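Local coordinates for protein transcription initiation factor IIB (Methanocaldococcus vulcanius, PDB 5O9I) that carries a HINT-fold mini-intein that probably excises itself from the transcription factor precursor by protein splicing and joins the flanking segments, at residues I13-G18 with F64-V69; I56-N61 with S152-L157; M80-I83 with K89-R92; H97-V102 with V108-D113. All coordinates share one frame; numbering follows the deposited sequence.

Contact 1 (I13-G18 with F64-V69); sequences IIKEKG and FKFMPV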
loop_
_atom_site.group_PDB
_atom_site.type_symbol
_atom_site.label_atom_id
_atom_site.label_comp_id
_atom_site.label_asym_id
_atom_site.label_seq_id
_atom_site.Cartn_x
_atom_site.Cartn_y
_atom_site.Cartn_z
ATOM N N ILE A 13 4.676 7.970 2.359
ATOM C CA ILE A 13 4.819 9.136 3.175
ATOM C C ILE A 13 4.657 8.617 4.582
ATOM O O ILE A 13 3.648 7.998 4.893
ATOM C CB ILE A 13 3.744 10.150 2.813
ATOM C CG1 ILE A 13 3.844 10.465 1.293
ATOM C CG2 ILE A 13 3.936 11.332 3.706
ATOM C CD1 ILE A 13 2.815 11.400 0.701
ATOM N N ILE A 14 5.632 8.866 5.431
ATOM C CA ILE A 14 5.480 8.498 6.824
ATOM C C ILE A 14 5.722 9.684 7.705
ATOM O O ILE A 14 6.311 10.675 7.265
ATOM C CB ILE A 14 6.424 7.376 7.186
ATOM C CG1 ILE A 14 7.859 7.888 7.220
ATOM C CG2 ILE A 14 6.265 6.188 6.218
ATOM C CD1 ILE A 14 8.897 6.816 7.573
ATOM N N LYS A 15 5.261 9.586 8.936
ATOM C CA LYS A 15 5.746 10.439 10.010
ATOM C C LYS A 15 6.518 9.632 11.107
ATOM O O LYS A 15 5.956 8.754 11.771
ATOM C CB LYS A 15 4.563 11.105 10.607
ATOM C CG LYS A 15 4.890 12.332 11.399
ATOM C CD LYS A 15 3.851 13.425 11.106
ATOM C CE LYS A 15 2.469 13.085 11.605
ATOM N NZ LYS A 15 2.430 13.228 13.094
ATOM N N GLU A 16 7.811 9.927 11.258
ATOM C CA GLU A 16 8.700 9.242 12.211
ATOM C C GLU A 16 9.135 10.164 13.332
ATOM O O GLU A 16 9.825 11.134 13.094
ATOM C CB GLU A 16 9.919 8.697 11.490
ATOM C CG GLU A 16 10.646 7.655 12.307
ATOM C CD GLU A 16 11.961 7.227 11.719
ATOM O OE1 GLU A 16 12.055 7.284 10.474
ATOM O OE2 GLU A 16 12.873 6.828 12.505
ATOM N N LYS A 17 8.736 9.834 14.562
ATOM C CA LYS A 17 8.939 10.696 15.753
ATOM C C LYS A 17 8.495 12.137 15.508
ATOM O O LYS A 17 9.042 13.079 16.092
ATOM C CB LYS A 17 10.393 10.642 16.306
ATOM C CG LYS A 17 11.145 9.341 16.027
ATOM C CD LYS A 17 12.425 9.160 16.853
ATOM C CE LYS A 17 12.894 7.711 16.846
ATOM N NZ LYS A 17 13.746 7.361 18.034
ATOM N N GLY A 18 7.483 12.290 14.660
ATOM C CA GLY A 18 6.881 13.588 14.380
ATOM C C GLY A 18 7.307 14.296 13.112
ATOM O O GLY A 18 6.814 15.361 12.838
ATOM N N PHE A 64 -8.337 10.949 4.676
ATOM C CA PHE A 64 -7.020 10.623 5.091
ATOM C C PHE A 64 -6.615 11.254 6.410
ATOM O O PHE A 64 -7.095 12.338 6.816
ATOM C CB PHE A 64 -5.999 10.993 4.024
ATOM C CG PHE A 64 -6.119 10.196 2.761
ATOM C CD1 PHE A 64 -6.303 8.838 2.782
ATOM C CD2 PHE A 64 -6.040 10.825 1.554
ATOM C CE1 PHE A 64 -6.444 8.108 1.629
ATOM C CE2 PHE A 64 -6.141 10.107 0.350
ATOM C CZ PHE A 64 -6.362 8.744 0.399
ATOM N N LYS A 65 -5.859 10.445 7.139
ATOM C CA LYS A 65 -5.179 10.894 8.359
ATOM C C LYS A 65 -4.005 9.964 8.707
ATOM O O LYS A 65 -3.924 8.797 8.267
ATOM C CB LYS A 65 -6.149 11.091 9.526
ATOM C CG LYS A 65 -6.582 9.871 10.309
ATOM C CD LYS A 65 -7.289 10.391 11.584
ATOM C CE LYS A 65 -7.794 9.296 12.534
ATOM N NZ LYS A 65 -9.159 8.695 12.254
ATOM N N PHE A 66 -3.039 10.540 9.396
ATOM C CA PHE A 66 -1.830 9.796 9.762
ATOM C C PHE A 66 -2.234 8.872 10.871
ATOM O O PHE A 66 -2.960 9.292 11.748
ATOM C CB PHE A 66 -0.688 10.715 10.190
ATOM C CG PHE A 66 0.151 11.172 9.040
ATOM C CD1 PHE A 66 1.128 10.374 8.568
ATOM C CD2 PHE A 66 -0.074 12.413 8.391
ATOM C CE1 PHE A 66 1.899 10.741 7.488
ATOM C CE2 PHE A 66 0.711 12.804 7.335
ATOM C CZ PHE A 66 1.695 11.976 6.897
ATOM N N MET A 67 -1.831 7.614 10.767
ATOM C CA MET A 67 -2.166 6.588 11.748
ATOM C C MET A 67 -0.981 5.665 12.063
ATOM O O MET A 67 -0.198 5.288 11.152
ATOM C CB MET A 67 -3.233 5.711 11.168
ATOM C CG MET A 67 -4.491 6.441 10.824
ATOM S SD MET A 67 -5.418 6.263 12.311
ATOM C CE MET A 67 -6.855 5.615 11.476
ATOM N N PRO A 68 -0.896 5.187 13.326
ATOM C CA PRO A 68 0.284 4.383 13.709
ATOM C C PRO A 68 0.356 3.052 12.986
ATOM O O PRO A 68 -0.671 2.450 12.677
ATOM C CB PRO A 68 0.114 4.162 15.208
ATOM C CG PRO A 68 -1.010 4.954 15.626
ATOM C CD PRO A 68 -1.905 5.128 14.382
ATOM N N VAL A 69 1.583 2.635 12.699
ATOM C CA VAL A 69 1.880 1.314 12.184
ATOM C C VAL A 69 2.360 0.501 13.359
ATOM O O VAL A 69 3.304 0.893 14.031
ATOM C CB VAL A 69 3.019 1.371 11.146
ATOM C CG1 VAL A 69 3.386 -0.048 10.692
ATOM C CG2 VAL A 69 2.606 2.191 9.942
#
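The ring of F66 has the last methylene of K15, CE, over one face and I13 at its edge. K15 CE stands 3.9 Å above the ring plane, displaced toward the rim, while I13 CG2 lies near that plane and meets F66 CZ at 4.0 Å. These residues belong to one antiparallel sheet of the HINT fold, in which strand 53-58 runs between strands 11-16 and 64-68. With a strand intervening, no backbone hydrogen bond spans the contact and the axes of the two short segments stay 8.1 Å apart, a distance that a side chain as long as phenylalanine can bridge. I56 of the middle strand also packs against the ring.

Lysine suits its place because its methylenes are apolar while its tip is charged. CG leaves anti to the backbone N (chi1 -161°), and bends at the next three torsions curl the chain so that CE comes to 4.2 Å from the F66 ring centroid, a CH-pi contact. The ammonium is less engaged with the ring: NZ lies 5.6 Å from the F66 centroid, at most a weak cation-pi attraction, and has a long, weak ion pair with E54. A serine in place of F66 would probably deprive K15 CE and I13 CG2 of their shared apolar surface and open a gap over I56 of the middle strand. The ring also reaches main chain, F66 CE1 lying 3.8 Å from K15 N and 4.0 Å from I14 C.

Contact 2 (I56-N61 with S152-L157); sequences IAFDSN and SDFIFL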
loop_
_atom_site.group_PDB
_atom_site.type_symbol
_atom_site.label_atom_id
_atom_site.label_comp_id
_atom_site.label_asym_id
_atom_site.label_seq_id
_atom_site.Cartn_x
_atom_site.Cartn_y
_atom_site.Cartn_z
ATOM N N ILE A 56 -0.349 7.293 6.186
ATOM C CA ILE A 56 -1.644 7.828 5.788
ATOM C C ILE A 56 -2.633 6.722 5.387
ATOM O O ILE A 56 -2.344 5.887 4.517
ATOM C CB ILE A 56 -1.481 8.839 4.605
ATOM C CG1 ILE A 56 -0.552 9.985 5.008
ATOM C CG2 ILE A 56 -2.783 9.497 4.255
ATOM C CD1 ILE A 56 0.171 10.536 3.808
ATOM N N ALA A 57 -3.798 6.756 6.056
ATOM C CA ALA A 57 -4.876 5.783 5.868
ATOM C C ALA A 57 -6.164 6.501 5.879
ATOM O O ALA A 57 -6.273 7.540 6.482
ATOM C CB ALA A 57 -4.885 4.805 6.983
ATOM N N PHE A 58 -7.161 5.958 5.200
ATOM C CA PHE A 58 -8.455 6.582 5.230
ATOM C C PHE A 58 -9.288 6.059 6.351
ATOM O O PHE A 58 -9.198 4.895 6.698
ATOM C CB PHE A 58 -9.155 6.416 3.917
ATOM C CG PHE A 58 -9.696 5.033 3.653
ATOM C CD1 PHE A 58 -10.939 4.609 4.217
ATOM C CD2 PHE A 58 -9.083 4.210 2.767
ATOM C CE1 PHE A 58 -11.459 3.364 3.958
ATOM C CE2 PHE A 58 -9.640 3.010 2.431
ATOM C CZ PHE A 58 -10.808 2.563 3.074
ATOM N N ASP A 59 -10.151 6.926 6.843
ATOM C CA ASP A 59 -10.990 6.708 7.977
ATOM C C ASP A 59 -12.382 6.342 7.476
ATOM O O ASP A 59 -12.626 6.207 6.282
ATOM C CB ASP A 59 -10.939 7.932 8.918
ATOM C CG ASP A 59 -11.649 9.200 8.372
ATOM O OD1 ASP A 59 -12.403 9.133 7.372
ATOM O OD2 ASP A 59 -11.575 10.310 8.973
ATOM N N SER A 60 -13.327 6.183 8.390
ATOM C CA SER A 60 -14.648 5.705 8.039
ATOM C C SER A 60 -15.499 6.719 7.236
ATOM O O SER A 60 -16.451 6.311 6.547
ATOM C CB SER A 60 -15.372 5.319 9.318
ATOM O OG SER A 60 -15.587 6.461 10.116
ATOM N N ASN A 61 -15.154 8.008 7.327
ATOM C CA ASN A 61 -15.593 9.025 6.348
ATOM C C ASN A 61 -14.831 9.119 5.030
ATOM O O ASN A 61 -15.133 9.995 4.219
ATOM C CB ASN A 61 -15.562 10.381 7.001
ATOM C CG ASN A 61 -16.535 10.463 8.120
ATOM O OD1 ASN A 61 -17.667 10.023 7.973
ATOM N ND2 ASN A 61 -16.129 11.020 9.219
ATOM N N SER A 152 -14.916 12.427 -0.299
ATOM C CA SER A 152 -13.805 11.608 0.090
ATOM C C SER A 152 -12.517 12.274 -0.359
ATOM O O SER A 152 -12.582 13.150 -1.210
ATOM C CB SER A 152 -13.959 10.230 -0.591
ATOM O OG SER A 152 -13.690 10.295 -1.970
ATOM N N ASP A 153 -11.362 11.819 0.142
ATOM C CA ASP A 153 -10.113 12.239 -0.444
ATOM C C ASP A 153 -9.682 11.314 -1.562
ATOM O O ASP A 153 -8.534 11.179 -1.858
ATOM C CB ASP A 153 -8.966 12.328 0.601
ATOM C CG ASP A 153 -9.220 13.356 1.706
ATOM O OD1 ASP A 153 -9.882 14.341 1.469
ATOM O OD2 ASP A 153 -8.702 13.233 2.829
ATOM N N PHE A 154 -10.597 10.603 -2.200
ATOM C CA PHE A 154 -10.265 9.728 -3.327
ATOM C C PHE A 154 -10.462 10.343 -4.717
ATOM O O PHE A 154 -11.242 11.256 -4.928
ATOM C CB PHE A 154 -11.170 8.495 -3.290
ATOM C CG PHE A 154 -11.141 7.732 -2.012
ATOM C CD1 PHE A 154 -9.926 7.493 -1.321
ATOM C CD2 PHE A 154 -12.319 7.205 -1.508
ATOM C CE1 PHE A 154 -9.915 6.772 -0.135
ATOM C CE2 PHE A 154 -12.329 6.492 -0.335
ATOM C CZ PHE A 154 -11.127 6.257 0.352
ATOM N N ILE A 155 -9.776 9.736 -5.673
ATOM C CA ILE A 155 -10.126 9.794 -7.032
ATOM C C ILE A 155 -10.271 8.340 -7.523
ATOM O O ILE A 155 -9.642 7.415 -6.945
ATOM C CB ILE A 155 -9.097 10.543 -7.880
ATOM C CG1 ILE A 155 -7.711 9.947 -7.717
ATOM C CG2 ILE A 155 -9.112 12.008 -7.477
ATOM C CD1 ILE A 155 -6.738 10.558 -8.688
ATOM N N PHE A 156 -11.067 8.160 -8.606
ATOM C CA PHE A 156 -11.382 6.885 -9.155
ATOM C C PHE A 156 -10.903 6.884 -10.602
ATOM O O PHE A 156 -11.350 7.690 -11.391
ATOM C CB PHE A 156 -12.894 6.678 -9.040
ATOM C CG PHE A 156 -13.413 6.970 -7.677
ATOM C CD1 PHE A 156 -13.209 6.072 -6.651
ATOM C CD2 PHE A 156 -13.983 8.183 -7.403
ATOM C CE1 PHE A 156 -13.581 6.361 -5.350
ATOM C CE2 PHE A 156 -14.363 8.516 -6.106
ATOM C CZ PHE A 156 -14.153 7.584 -5.051
ATOM N N LEU A 157 -9.966 5.996 -10.944
ATOM C CA LEU A 157 -9.324 5.999 -12.231
ATOM C C LEU A 157 -9.385 4.610 -12.806
ATOM O O LEU A 157 -9.449 3.627 -12.036
ATOM C CB LEU A 157 -7.865 6.455 -12.088
ATOM C CG LEU A 157 -7.636 7.946 -11.750
ATOM C CD1 LEU A 157 -6.162 8.285 -11.762
ATOM C CD2 LEU A 157 -8.395 8.926 -12.663
#
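F58 and F154 form a T-shaped pair, the edge of F154 pointing into a face of F58. The planes are 88° apart and the ring centroids 5.3 Å apart. F154 CZ does the touching: it stands 3.7 Å above the F58 plane, nearer the rim than the middle, and meets F58 CD2 and CG, each at 3.8 Å. Even F58 CB joins in, 4.1 Å from F154 CZ. F58 has its CG in the crowded position between backbone N and carbonyl carbon (chi1 74°), and the face so presented receives the partner's edge. Two phenylalanines fit here because the slightly positive C-H edge of one ring suits the electron-rich face of the other.

Beyond this tight pair the segments separate. S60 and N61 belong to an exposed turn, and no hydrogen bond crosses between the segments. Order on the other side is local: S152 OG accepts from F154 N (3.1 Å), an ST turn that shapes the chain just where strand 154-162 begins. Serine suits that spot because its short hydroxyl can fold back onto the backbone.

The pair joins two sheets of the HINT fold, one through strand 53-58 and the other through strand 154-162. V122 of strand 120-124 and the ring of Y62 touch F154, while F64 of strand 64-68 and F100 of strand 98-103 pack on F58.

Contact 3 (M80-I83 with K89-R92); sequences MFEI and KKVR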
loop_
_atom_site.group_PDB
_atom_site.type_symbol
_atom_site.label_atom_id
_atom_site.label_comp_id
_atom_site.label_asym_id
_atom_site.label_seq_id
_atom_site.Cartn_x
_atom_site.Cartn_y
_atom_site.Cartn_z
ATOM N N MET A 80 5.766 -9.931 -9.501
ATOM C CA MET A 80 5.120 -8.681 -9.082
ATOM C C MET A 80 4.282 -8.183 -10.264
ATOM O O MET A 80 4.700 -8.347 -11.404
ATOM C CB MET A 80 6.178 -7.634 -8.690
ATOM C CG MET A 80 5.718 -6.563 -7.708
ATOM S SD MET A 80 6.312 -6.747 -6.018
ATOM C CE MET A 80 5.053 -7.831 -5.296
ATOM N N PHE A 81 3.111 -7.595 -10.003
ATOM C CA PHE A 81 2.295 -6.951 -11.048
ATOM C C PHE A 81 2.540 -5.449 -11.026
ATOM O O PHE A 81 2.620 -4.844 -9.970
ATOM C CB PHE A 81 0.796 -7.194 -10.857
ATOM C CG PHE A 81 0.365 -8.655 -10.867
ATOM C CD1 PHE A 81 1.240 -9.702 -11.176
ATOM C CD2 PHE A 81 -0.949 -8.983 -10.553
ATOM C CE1 PHE A 81 0.793 -11.024 -11.155
ATOM C CE2 PHE A 81 -1.411 -10.295 -10.564
ATOM C CZ PHE A 81 -0.541 -11.318 -10.843
ATOM N N GLU A 82 2.680 -4.845 -12.195
ATOM C CA GLU A 82 2.632 -3.401 -12.305
ATOM C C GLU A 82 1.241 -3.023 -12.783
ATOM O O GLU A 82 0.740 -3.608 -13.728
ATOM C CB GLU A 82 3.669 -2.889 -13.279
ATOM C CG GLU A 82 3.814 -1.381 -13.225
ATOM C CD GLU A 82 4.900 -0.843 -14.109
ATOM O OE1 GLU A 82 4.984 -1.280 -15.285
ATOM O OE2 GLU A 82 5.663 0.019 -13.615
ATOM N N ILE A 83 0.619 -2.059 -12.120
ATOM C CA ILE A 83 -0.682 -1.566 -12.548
ATOM C C ILE A 83 -0.493 -0.138 -13.008
ATOM O O ILE A 83 0.105 0.661 -12.272
ATOM C CB ILE A 83 -1.701 -1.578 -11.434
ATOM C CG1 ILE A 83 -1.680 -2.948 -10.773
ATOM C CG2 ILE A 83 -3.084 -1.238 -12.008
ATOM C CD1 ILE A 83 -2.750 -3.174 -9.718
ATOM N N LYS A 89 -0.155 6.635 -14.003
ATOM C CA LYS A 89 0.260 6.440 -12.612
ATOM C C LYS A 89 0.285 4.962 -12.348
ATOM O O LYS A 89 -0.613 4.251 -12.803
ATOM C CB LYS A 89 -0.738 7.056 -11.645
ATOM C CG LYS A 89 -0.932 8.552 -11.768
ATOM C CD LYS A 89 -2.178 8.961 -10.999
ATOM C CE LYS A 89 -2.035 10.309 -10.330
ATOM N NZ LYS A 89 -2.067 11.437 -11.286
ATOM N N LYS A 90 1.271 4.511 -11.579
ATOM C CA LYS A 90 1.431 3.098 -11.367
ATOM C C LYS A 90 2.051 2.713 -10.041
ATOM O O LYS A 90 2.691 3.511 -9.363
ATOM C CB LYS A 90 2.238 2.504 -12.509
ATOM C CG LYS A 90 3.398 3.357 -12.883
ATOM C CD LYS A 90 4.225 2.861 -14.050
ATOM C CE LYS A 90 5.234 3.941 -14.421
ATOM N NZ LYS A 90 6.505 3.350 -14.942
ATOM N N VAL A 91 1.845 1.446 -9.707
ATOM C CA VAL A 91 2.393 0.843 -8.512
ATOM C C VAL A 91 2.663 -0.621 -8.818
ATOM O O VAL A 91 1.954 -1.219 -9.643
ATOM C CB VAL A 91 1.375 0.974 -7.369
ATOM C CG1 VAL A 91 0.104 0.167 -7.624
ATOM C CG2 VAL A 91 1.979 0.597 -6.024
ATOM N N ARG A 92 3.683 -1.193 -8.171
ATOM C CA ARG A 92 3.971 -2.612 -8.332
ATOM C C ARG A 92 3.596 -3.369 -7.063
ATOM O O ARG A 92 4.097 -3.053 -5.985
ATOM C CB ARG A 92 5.444 -2.847 -8.635
ATOM C CG ARG A 92 6.023 -1.998 -9.772
ATOM C CD ARG A 92 6.905 -2.788 -10.715
ATOM N NE ARG A 92 8.214 -2.129 -10.902
ATOM C CZ ARG A 92 9.409 -2.745 -10.944
ATOM N NH1 ARG A 92 9.534 -4.077 -10.810
ATOM N NH2 ARG A 92 10.508 -2.006 -11.100
#
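E82 and R92 face each other as a non-hydrogen-bonded pair in the antiparallel hairpin of strands 81-85 and 89-93. The E82 side chain can be followed outward between its two basic neighbours. CB lies 4.1 Å from R92 CD, and CG stays beside the methylenes of that arginine, 4.1 Å from R92 CG. With CG anti to the backbone N (chi1 -170°) and the chain extended, the carboxylate is carried toward K90: CD lies 3.8 Å from K90 CD, and OE2 is 3.2 Å from K90 CD and makes a long salt bridge of 3.7 Å to K90 NZ. R92 offers charge only, since E82 OE2 lies well out of the guanidinium plane and no N-H points at it.

The next pair, I83 with V91, is hydrogen-bonded; I83 N gives a straight bond of 2.9 Å to V91 O (170°). Their branched apolar side chains suit the other face, where I83 packs on I159 and I162 of strand 154-162. M80 CG adds an apolar touch at 3.8 Å from R92 CB.

The I83-V91 face is therefore apolar, the E82-R92 face charged, and the glutamate probably offsets both positive charges more by proximity than by direct bonds.

Contact 4 (H97-V102 with V108-D113); sequences HSVFTV and VPIRVD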
loop_
_atom_site.group_PDB
_atom_site.type_symbol
_atom_site.label_atom_id
_atom_site.label_comp_id
_atom_site.label_asym_id
_atom_site.label_seq_id
_atom_site.Cartn_x
_atom_site.Cartn_y
_atom_site.Cartn_z
ATOM N N HIS A 97 -2.440 -9.758 -3.078
ATOM C CA HIS A 97 -2.781 -8.650 -2.169
ATOM C C HIS A 97 -3.938 -7.847 -2.779
ATOM O O HIS A 97 -4.345 -8.118 -3.897
ATOM C CB HIS A 97 -1.526 -7.783 -1.937
ATOM C CG HIS A 97 -1.666 -6.749 -0.858
ATOM N ND1 HIS A 97 -1.805 -5.404 -1.132
ATOM C CD2 HIS A 97 -1.712 -6.864 0.493
ATOM C CE1 HIS A 97 -1.945 -4.738 -0.001
ATOM N NE2 HIS A 97 -1.880 -5.596 1.001
ATOM N N SER A 98 -4.469 -6.878 -2.052
ATOM C CA SER A 98 -5.699 -6.239 -2.446
ATOM C C SER A 98 -5.608 -4.695 -2.473
ATOM O O SER A 98 -4.883 -4.080 -1.690
ATOM C CB SER A 98 -6.815 -6.749 -1.511
ATOM O OG SER A 98 -6.219 -7.334 -0.325
ATOM N N VAL A 99 -6.324 -4.114 -3.430
ATOM C CA VAL A 99 -6.531 -2.690 -3.561
ATOM C C VAL A 99 -8.023 -2.467 -3.434
ATOM O O VAL A 99 -8.700 -3.324 -2.878
ATOM C CB VAL A 99 -5.971 -2.154 -4.889
ATOM C CG1 VAL A 99 -4.513 -2.561 -5.039
ATOM C CG2 VAL A 99 -6.796 -2.619 -6.080
ATOM N N PHE A 100 -8.544 -1.327 -3.869
ATOM C CA PHE A 100 -9.959 -1.062 -3.696
ATOM C C PHE A 100 -10.567 -0.689 -5.025
ATOM O O PHE A 100 -9.878 -0.160 -5.902
ATOM C CB PHE A 100 -10.206 0.084 -2.735
ATOM C CG PHE A 100 -9.965 -0.248 -1.288
ATOM C CD1 PHE A 100 -8.675 -0.151 -0.734
ATOM C CD2 PHE A 100 -11.019 -0.598 -0.450
ATOM C CE1 PHE A 100 -8.453 -0.422 0.607
ATOM C CE2 PHE A 100 -10.794 -0.841 0.899
ATOM C CZ PHE A 100 -9.524 -0.766 1.427
ATOM N N THR A 101 -11.857 -0.948 -5.154
ATOM C CA THR A 101 -12.589 -0.536 -6.321
ATOM C C THR A 101 -13.902 -0.023 -5.793
ATOM O O THR A 101 -14.133 -0.021 -4.583
ATOM C CB THR A 101 -12.772 -1.691 -7.347
ATOM O OG1 THR A 101 -13.255 -1.163 -8.577
ATOM C CG2 THR A 101 -13.744 -2.786 -6.820
ATOM N N VAL A 102 -14.744 0.451 -6.695
ATOM C CA VAL A 102 -16.065 0.904 -6.315
ATOM C C VAL A 102 -17.036 -0.201 -6.638
ATOM O O VAL A 102 -16.849 -0.931 -7.617
ATOM C CB VAL A 102 -16.502 2.194 -7.030
ATOM C CG1 VAL A 102 -17.929 2.604 -6.636
ATOM C CG2 VAL A 102 -15.503 3.295 -6.711
ATOM N N VAL A 108 -14.486 -0.862 -1.928
ATOM C CA VAL A 108 -14.487 -2.218 -1.460
ATOM C C VAL A 108 -13.218 -2.871 -1.914
ATOM O O VAL A 108 -12.731 -2.568 -2.984
ATOM C CB VAL A 108 -15.743 -2.970 -2.005
ATOM C CG1 VAL A 108 -15.546 -3.500 -3.442
ATOM C CG2 VAL A 108 -16.130 -4.064 -1.059
ATOM N N PRO A 109 -12.688 -3.783 -1.109
ATOM C CA PRO A 109 -11.458 -4.390 -1.561
ATOM C C PRO A 109 -11.703 -5.212 -2.775
ATOM O O PRO A 109 -12.804 -5.667 -3.039
ATOM C CB PRO A 109 -11.053 -5.309 -0.402
ATOM C CG PRO A 109 -11.755 -4.752 0.786
ATOM C CD PRO A 109 -13.046 -4.227 0.251
ATOM N N ILE A 110 -10.651 -5.389 -3.526
ATOM C CA ILE A 110 -10.673 -6.257 -4.631
ATOM C C ILE A 110 -9.248 -6.730 -4.761
ATOM O O ILE A 110 -8.299 -5.949 -4.674
ATOM C CB ILE A 110 -11.171 -5.521 -5.892
ATOM C CG1 ILE A 110 -11.763 -6.528 -6.901
ATOM C CG2 ILE A 110 -10.105 -4.603 -6.501
ATOM C CD1 ILE A 110 -13.177 -6.974 -6.477
ATOM N N ARG A 111 -9.122 -8.018 -4.999
ATOM C CA ARG A 111 -7.809 -8.610 -5.036
ATOM C C ARG A 111 -7.272 -8.371 -6.410
ATOM O O ARG A 111 -8.033 -8.192 -7.364
ATOM C CB ARG A 111 -7.704 -10.048 -4.541
ATOM C CG ARG A 111 -8.978 -10.797 -4.285
ATOM C CD ARG A 111 -8.713 -12.091 -3.534
ATOM N NE ARG A 111 -7.385 -12.688 -3.704
ATOM C CZ ARG A 111 -6.956 -13.325 -4.790
ATOM N NH1 ARG A 111 -7.700 -13.425 -5.891
ATOM N NH2 ARG A 111 -5.738 -13.844 -4.803
ATOM N N VAL A 112 -5.959 -8.326 -6.496
ATOM C CA VAL A 112 -5.330 -7.798 -7.668
ATOM C C VAL A 112 -5.426 -8.755 -8.844
ATOM O O VAL A 112 -5.777 -8.330 -9.933
ATOM C CB VAL A 112 -3.882 -7.395 -7.357
ATOM C CG1 VAL A 112 -3.082 -7.180 -8.617
ATOM C CG2 VAL A 112 -3.870 -6.120 -6.534
ATOM N N ASP A 113 -5.139 -10.040 -8.638
ATOM C CA ASP A 113 -5.226 -11.005 -9.745
ATOM C C ASP A 113 -6.658 -11.178 -10.300
ATOM O O ASP A 113 -6.825 -11.653 -11.431
ATOM C CB ASP A 113 -4.546 -12.359 -9.413
ATOM C CG ASP A 113 -4.863 -12.880 -8.005
ATOM O OD1 ASP A 113 -5.959 -12.591 -7.444
ATOM O OD2 ASP A 113 -3.987 -13.569 -7.447
#
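A two-stranded beta hairpin, strand 98-103 with strand 106-111, holds this contact; H97, just before its first strand, fits the block B histidine of the TxxH motif of inteins and so probably lies near the splicing centre. H97 O accepts from V112 N at 3.1 Å. Farther along, V99 pairs with I110 and T101 with V108 through reciprocal backbone bonds. T101 N to V108 O is short, 2.8 Å, and in the carbonyl plane, whereas I110 N approaches V99 O from 38° out of its plane.

On one face, the beta-branched V99, T101, V108 and I110 pack closely, as suits strands. V99 CG2 meets I110 CG2 at 3.9 Å, and T101 CG2 touches both V108 CG1 and I110 CB. From just after the second strand, V112 CG2 reaches V99 CG1. T101 OG1 has its hydrogen bond with I120 O.

F100 and P109 lie side by side, F100 CE2 being 4.0 Å from P109 CG. They form a non-hydrogen-bonded pair, a position where proline's missing N-H costs nothing across the hairpin. With F100 CG beside its backbone N (chi1 -74°), the ring is set by the V108-P109 peptide link, its CD2 3.5 Å from V108 C. A glycine at F100 would probably open a gap beside P109 and cost the F58 ring one of its two edge-to-face partners.

V122 of strand 120-124 and V191 of strand 190-193 also pack on F100, whose ring meets that of H193; V99 rests on L121, and V112 on F81 of strand 81-85.

Overall arrangement
Contacts 1 and 2 share strand 53-58's sheet, their centres about 16 Å apart, and touch where I56 packs against F64 and F66. Their segments alternate along the chain. The hairpins of contacts 3 and 4 follow one another between the two segments of contact 2, with centres about 13 Å apart, and F81 against V112 links them. Contact 2 is the common neighbour, touching the other three: strand 154-162 adjoins strand 81-85 of contact 3 in one sheet, and F58 meets F100 of contact 4. Contact 1 lies about 23 Å, centre to centre, from contacts 3 and 4, across the chain's centre. Long-range pairings and local hairpins together build one compact HINT domain.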